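Local coordinates for phenazine biosynthesis protein, PhzF family (PDB 3EDN), which belongs to the PhzF family of diaminopimelate epimerase-like proteins and probably acts as an isomerase related to phenazine biosynthesis, its own substrate being unestablished, at residues Val56-Met61 against Ala94-Glu99; Thr80-Arg85 against Gly115-Lys120. All blocks are in the same frame, centred on the assembly; numbering follows the deposited sequence. Where two conformers were deposited one is given.

Contact 1 (Val56-Met61 against Ala94-Glu99)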
loop_
_atom_site.group_PDB
_atom_site.type_symbol
_atom_site.label_atom_id
_atom_site.label_comp_id
_atom_site.label_asym_id
_atom_site.label_seq_id
_atom_site.Cartn_x
_atom_site.Cartn_y
_atom_site.Cartn_z
ATOM N N VAL A 56 -3.241 -10.896 -11.683
ATOM C CA VAL A 56 -4.440 -11.581 -12.174
ATOM C C VAL A 56 -5.177 -10.832 -13.281
ATOM O O VAL A 56 -6.220 -11.297 -13.740
ATOM C CB VAL A 56 -5.443 -11.845 -11.025
ATOM C CG1 VAL A 56 -4.864 -12.819 -10.010
ATOM C CG2 VAL A 56 -5.853 -10.538 -10.351
ATOM N N ALA A 57 -4.656 -9.680 -13.688
ATOM C CA ALA A 57 -5.284 -8.864 -14.751
ATOM C C ALA A 57 -4.219 -8.067 -15.485
ATOM O O ALA A 57 -3.056 -8.066 -15.073
ATOM C CB ALA A 57 -6.329 -7.915 -14.174
ATOM N N ASP A 58 -4.599 -7.362 -16.547
ATOM C CA ASP A 58 -3.629 -6.587 -17.310
ATOM C C ASP A 58 -2.966 -5.531 -16.424
ATOM O O ASP A 58 -1.744 -5.353 -16.438
ATOM C CB ASP A 58 -4.280 -5.935 -18.530
ATOM C CG ASP A 58 -4.745 -6.956 -19.556
ATOM O OD1 ASP A 58 -3.958 -7.886 -19.881
ATOM O OD2 ASP A 58 -5.893 -6.853 -20.045
ATOM N N ILE A 59 -3.791 -4.830 -15.655
ATOM C CA ILE A 59 -3.320 -3.837 -14.700
ATOM C C ILE A 59 -4.163 -3.895 -13.446
ATOM O O ILE A 59 -5.198 -4.556 -13.422
ATOM C CB ILE A 59 -3.356 -2.389 -15.263
ATOM C CG1 ILE A 59 -4.799 -1.920 -15.471
ATOM C CG2 ILE A 59 -2.585 -2.288 -16.566
ATOM C CD1 ILE A 59 -4.900 -0.399 -15.719
ATOM N N ARG A 60 -3.692 -3.218 -12.402
ATOM C CA ARG A 60 -4.450 -3.018 -11.181
ATOM C C ARG A 60 -4.620 -1.510 -11.009
ATOM O O ARG A 60 -3.782 -0.720 -11.455
ATOM C CB ARG A 60 -3.706 -3.634 -9.993
ATOM C CG ARG A 60 -4.324 -3.432 -8.623
ATOM C CD ARG A 60 -3.683 -4.424 -7.622
ATOM N NE ARG A 60 -2.224 -4.259 -7.528
ATOM C CZ ARG A 60 -1.608 -3.601 -6.546
ATOM N NH1 ARG A 60 -2.303 -3.058 -5.558
ATOM N NH2 ARG A 60 -0.280 -3.493 -6.549
HETATM N N MSE A 61 -5.714 -1.098 -10.382
HETATM C CA MSE A 61 -5.922 0.322 -10.116
HETATM C C MSE A 61 -6.396 0.499 -8.697
HETATM O O MSE A 61 -7.229 -0.264 -8.228
HETATM C CB MSE A 61 -7.000 0.894 -11.035
HETATM C CG MSE A 61 -6.525 1.282 -12.402
HETATM SE SE MSE A 61 -7.876 2.375 -13.306
HETATM C CE MSE A 61 -7.736 3.908 -12.317
ATOM N N ALA A 94 -8.046 -4.068 -27.888
ATOM C CA ALA A 94 -9.259 -3.275 -27.764
ATOM C C ALA A 94 -10.023 -3.596 -26.489
ATOM O O ALA A 94 -11.152 -3.148 -26.300
ATOM C CB ALA A 94 -10.146 -3.496 -28.982
ATOM N N SER A 95 -9.416 -4.397 -25.628
ATOM C CA SER A 95 -9.998 -4.667 -24.322
ATOM C C SER A 95 -8.908 -4.833 -23.272
ATOM O O SER A 95 -7.742 -5.092 -23.596
ATOM C CB SER A 95 -10.899 -5.893 -24.364
ATOM O OG SER A 95 -10.167 -7.041 -24.728
ATOM N N LEU A 96 -9.295 -4.653 -22.017
ATOM C CA LEU A 96 -8.351 -4.640 -20.908
ATOM C C LEU A 96 -9.053 -5.235 -19.695
ATOM O O LEU A 96 -10.260 -5.050 -19.532
ATOM C CB LEU A 96 -7.924 -3.184 -20.605
ATOM C CG LEU A 96 -6.788 -2.885 -19.620
ATOM C CD1 LEU A 96 -5.465 -3.151 -20.303
ATOM C CD2 LEU A 96 -6.824 -1.454 -19.072
ATOM N N THR A 97 -8.313 -5.909 -18.821
ATOM C CA THR A 97 -8.848 -6.218 -17.496
ATOM C C THR A 97 -8.124 -5.418 -16.420
ATOM O O THR A 97 -6.905 -5.204 -16.496
ATOM C CB THR A 97 -8.762 -7.720 -17.156
ATOM O OG1 THR A 97 -7.411 -8.150 -17.326
ATOM C CG2 THR A 97 -9.684 -8.550 -18.084
ATOM N N ILE A 98 -8.890 -4.963 -15.431
ATOM C CA ILE A 98 -8.387 -4.134 -14.346
ATOM C C ILE A 98 -8.713 -4.801 -13.019
ATOM O O ILE A 98 -9.879 -5.007 -12.677
ATOM C CB ILE A 98 -9.028 -2.719 -14.340
ATOM C CG1 ILE A 98 -8.841 -2.005 -15.685
ATOM C CG2 ILE A 98 -8.451 -1.894 -13.194
ATOM C CD1 ILE A 98 -9.642 -0.711 -15.799
ATOM N N GLU A 99 -7.680 -5.157 -12.269
ATOM C CA GLU A 99 -7.896 -5.656 -10.926
ATOM C C GLU A 99 -8.269 -4.520 -9.980
ATOM O O GLU A 99 -7.542 -3.530 -9.880
ATOM C CB GLU A 99 -6.657 -6.375 -10.403
ATOM C CG GLU A 99 -6.940 -7.000 -9.048
ATOM C CD GLU A 99 -5.751 -7.661 -8.403
ATOM O OE1 GLU A 99 -4.622 -7.549 -8.945
ATOM O OE2 GLU A 99 -5.978 -8.292 -7.337
#

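Contact 2 (Thr80-Arg85 against Gly115-Lys120)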
loop_
_atom_site.group_PDB
_atom_site.type_symbol
_atom_site.label_atom_id
_atom_site.label_comp_id
_atom_site.label_asym_id
_atom_site.label_seq_id
_atom_site.Cartn_x
_atom_site.Cartn_y
_atom_site.Cartn_z
ATOM N N THR A 80 -8.399 7.451 -16.621
ATOM C CA THR A 80 -7.088 6.783 -16.508
ATOM C C THR A 80 -6.802 5.881 -17.703
ATOM O O THR A 80 -5.719 5.940 -18.294
ATOM C CB THR A 80 -6.958 6.002 -15.193
ATOM O OG1 THR A 80 -7.102 6.906 -14.089
ATOM C CG2 THR A 80 -5.602 5.308 -15.081
ATOM N N ILE A 81 -7.772 5.058 -18.091
ATOM C CA ILE A 81 -7.547 4.208 -19.251
ATOM C C ILE A 81 -7.421 5.060 -20.515
ATOM O O ILE A 81 -6.601 4.770 -21.374
ATOM C CB ILE A 81 -8.616 3.125 -19.410
ATOM C CG1 ILE A 81 -8.714 2.284 -18.139
ATOM C CG2 ILE A 81 -8.306 2.238 -20.629
ATOM C CD1 ILE A 81 -7.385 1.738 -17.653
ATOM N N TYR A 82 -8.233 6.105 -20.649
ATOM C CA TYR A 82 -8.063 7.004 -21.785
ATOM C C TYR A 82 -6.618 7.550 -21.839
ATOM O O TYR A 82 -5.975 7.568 -22.900
ATOM C CB TYR A 82 -9.046 8.177 -21.685
ATOM C CG TYR A 82 -8.887 9.141 -22.832
ATOM C CD1 TYR A 82 -9.634 9.009 -24.002
ATOM C CD2 TYR A 82 -7.949 10.165 -22.764
ATOM C CE1 TYR A 82 -9.465 9.880 -25.066
ATOM C CE2 TYR A 82 -7.785 11.058 -23.822
ATOM C CZ TYR A 82 -8.535 10.901 -24.966
ATOM O OH TYR A 82 -8.331 11.788 -25.998
ATOM N N ALA A 83 -6.118 8.035 -20.707
ATOM C CA ALA A 83 -4.765 8.584 -20.679
ATOM C C ALA A 83 -3.717 7.531 -21.033
ATOM O O ALA A 83 -2.818 7.780 -21.847
ATOM C CB ALA A 83 -4.487 9.183 -19.319
ATOM N N LEU A 84 -3.834 6.347 -20.444
ATOM C CA LEU A 84 -2.874 5.283 -20.779
ATOM C C LEU A 84 -2.902 4.963 -22.264
ATOM O O LEU A 84 -1.860 4.833 -22.908
ATOM C CB LEU A 84 -3.149 4.010 -19.975
ATOM C CG LEU A 84 -2.931 4.061 -18.467
ATOM C CD1 LEU A 84 -3.534 2.864 -17.771
ATOM C CD2 LEU A 84 -1.427 4.103 -18.166
ATOM N N ARG A 85 -4.095 4.822 -22.815
ATOM C CA ARG A 85 -4.218 4.470 -24.219
ATOM C C ARG A 85 -3.658 5.575 -25.113
ATOM O O ARG A 85 -2.834 5.307 -25.993
ATOM C CB ARG A 85 -5.684 4.167 -24.547
ATOM C CG ARG A 85 -5.997 4.054 -26.031
ATOM C CD ARG A 85 -5.678 2.680 -26.600
ATOM N NE ARG A 85 -6.235 2.581 -27.945
ATOM C CZ ARG A 85 -6.684 1.466 -28.510
ATOM N NH1 ARG A 85 -6.649 0.309 -27.863
ATOM N NH2 ARG A 85 -7.177 1.517 -29.737
ATOM N N GLY A 115 -13.701 9.969 -33.978
ATOM C CA GLY A 115 -12.323 9.509 -33.944
ATOM C C GLY A 115 -11.732 9.516 -32.548
ATOM O O GLY A 115 -10.558 9.194 -32.363
ATOM N N GLU A 116 -12.556 9.871 -31.568
ATOM C CA GLU A 116 -12.161 9.938 -30.161
ATOM C C GLU A 116 -12.199 8.561 -29.497
ATOM O O GLU A 116 -13.159 7.814 -29.689
ATOM C CB GLU A 116 -13.114 10.859 -29.388
ATOM C CG GLU A 116 -13.302 12.265 -29.952
ATOM C CD GLU A 116 -14.061 13.173 -28.996
ATOM O OE1 GLU A 116 -15.310 13.089 -28.946
ATOM O OE2 GLU A 116 -13.409 13.971 -28.280
ATOM N N THR A 117 -11.186 8.245 -28.702
ATOM C CA THR A 117 -11.165 7.008 -27.949
ATOM C C THR A 117 -12.192 7.045 -26.826
ATOM O O THR A 117 -12.269 8.020 -26.064
ATOM C CB THR A 117 -9.767 6.734 -27.385
ATOM O OG1 THR A 117 -8.867 6.443 -28.473
ATOM C CG2 THR A 117 -9.798 5.557 -26.420
ATOM N N PHE A 118 -13.002 5.992 -26.758
ATOM C CA PHE A 118 -14.004 5.826 -25.718
ATOM C C PHE A 118 -13.689 4.604 -24.874
ATOM O O PHE A 118 -13.238 3.582 -25.387
ATOM C CB PHE A 118 -15.388 5.659 -26.375
ATOM C CG PHE A 118 -16.146 6.943 -26.513
ATOM C CD1 PHE A 118 -15.673 7.984 -27.313
ATOM C CD2 PHE A 118 -17.320 7.131 -25.807
ATOM C CE1 PHE A 118 -16.393 9.181 -27.401
ATOM C CE2 PHE A 118 -18.027 8.303 -25.903
ATOM C CZ PHE A 118 -17.567 9.327 -26.689
ATOM N N ILE A 119 -13.924 4.721 -23.575
ATOM C CA ILE A 119 -13.668 3.652 -22.609
ATOM C C ILE A 119 -15.028 3.198 -22.089
ATOM O O ILE A 119 -15.793 4.017 -21.553
ATOM C CB ILE A 119 -12.853 4.170 -21.405
ATOM C CG1 ILE A 119 -11.579 4.883 -21.883
ATOM C CG2 ILE A 119 -12.542 3.048 -20.439
ATOM C CD1 ILE A 119 -10.727 4.087 -22.854
ATOM N N LYS A 120 -15.307 1.901 -22.217
ATOM C CA LYS A 120 -16.639 1.351 -21.943
ATOM C C LYS A 120 -16.553 0.355 -20.800
ATOM O O LYS A 120 -15.647 -0.476 -20.762
ATOM C CB LYS A 120 -17.179 0.671 -23.202
ATOM C CG LYS A 120 -18.595 0.122 -23.085
ATOM C CD LYS A 120 -19.024 -0.462 -24.441
ATOM C CE LYS A 120 -20.386 -1.122 -24.370
ATOM N NZ LYS A 120 -20.726 -1.767 -25.685
HETATM O O HOH W 1 -9.567 10.902 -28.494
#

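Contact 1 (Val56-Met61 against Ala94-Glu99)
With chi1 at 54°, Thr97 holds OG1 between its own backbone N and carbonyl carbon, facing Asp58, whose CG lies beside its backbone N and carries OD2 back to Thr97. The two residues thereby lock the entry to a parallel strand pair of the diaminopimelate epimerase-like fold, strand 59-64 beside strand 95-100. Asp58 N donates to Thr97 OG1 at 3.0 Å, and Thr97 N donates to Asp58 OD2 at 2.9 Å. The latter bond meets the anti side of the carboxylate, tilted 26° from its plane. Short polar side chains suit this spot because each reaches the other's backbone where the chain before strand 59-64 has not yet begun to pair with strand 95-100.

Regular parallel pairing follows: Ile59 N binds Thr97 O, Glu99 N binds Ile59 O at 2.8 Å, and Met61 N binds Glu99 O. On one face of the sheet Ile59 and Ile98 lie side by side, CG1 to CG1 at 4.0 Å, while Ile59 CD1 reaches across to Leu96 CD2. Branched aliphatic residues fit here because helix 74-86 packs over this face. Nearby, selenomethionine Met61 lays CG against Ile98 CG2.

The other face carries Arg60 and Glu99, running alongside each other and pointing the same way, with guanidinium and carboxylate planes 65° apart. Their charged ends stay beyond salt-bridge range. Instead, Arg60 NE bonds to Ser53 O and NH2 to Asp29 O of the second subunit, while Glu99 takes a hydrogen bond from Ser54 on OE1 and a salt bridge from Lys2 of the second subunit on OE2. The Glu99 carboxylate lies between Arg60 CD and Val56, whose methyl CG2 rests 3.5 Å from Glu99 CD.

Contact 2 (Thr80-Arg85 against Gly115-Lys120)
Tyr82 and Thr117 meet at the edge of the phenol ring, where Thr117 O lies in the ring plane, 3.5 Å from Tyr82 CD1. Thr117 CB lies off that plane, 3.9 Å from Tyr82 CE1. Tyr82 reaches this place because its CG stands opposite the backbone N (chi1 179°), which carries the ring along the helix flank to the start of strand 117-122. A water bridges the far end of the ring, 2.9 Å from Tyr82 OH, and accepts a bond from Thr117 N at 3.1 Å. Tyrosine suits the site: its ring edge packs on the strand while its hydroxyl reaches the water held by Thr117 N.

Deeper in, the side-chain contact is aliphatic, and Ile119 also packs on the helix backbone. Ile119 points at the helix, setting CG1 3.8 Å from Tyr82 N and CD1 3.8 Å from Ile81 CG2, and the two isoleucines cross at about a right angle. The CG2 branch of Ile119 lies near Ile81 CB, so both arms of its forked side chain meet the helix.

Further out, Thr117 OG1 is hydrogen-bonded to Glu86 on the same helix, and Thr117 O to Thr288 OG1 of the adjoining strand 282-298, so both oxygens of this buried threonine are engaged. Ile109 of strand 103-111 touches Ile81, Arg85 and Thr117. The axes of segments 80-85 and 117-120 come within 8.3 Å, with 138° between their N-to-C directions: a helix laid over the inner face of a curved sheet, as in the diaminopimelate epimerase-like fold.

Helix 74-86 and the curved sheet beneath it join the two contacts. Contact 1 pairs neighbouring strands edge to edge through backbone hydrogen bonds; contact 2 sets the helix on a more distant strand without any direct hydrogen bond. They meet at Ile81, whose CD1 lies 3.5 Å from Leu96 CD2 and also packs on Ile59 and Ile98, while its other branch serves contact 2. Contact 1 is only partly buried, its charged face turned to the second subunit, whereas contact 2 is mostly interior and apolar, with one bridging water. Polar groups thus gather at the loop and dimer side, and aliphatic ones beneath the helix.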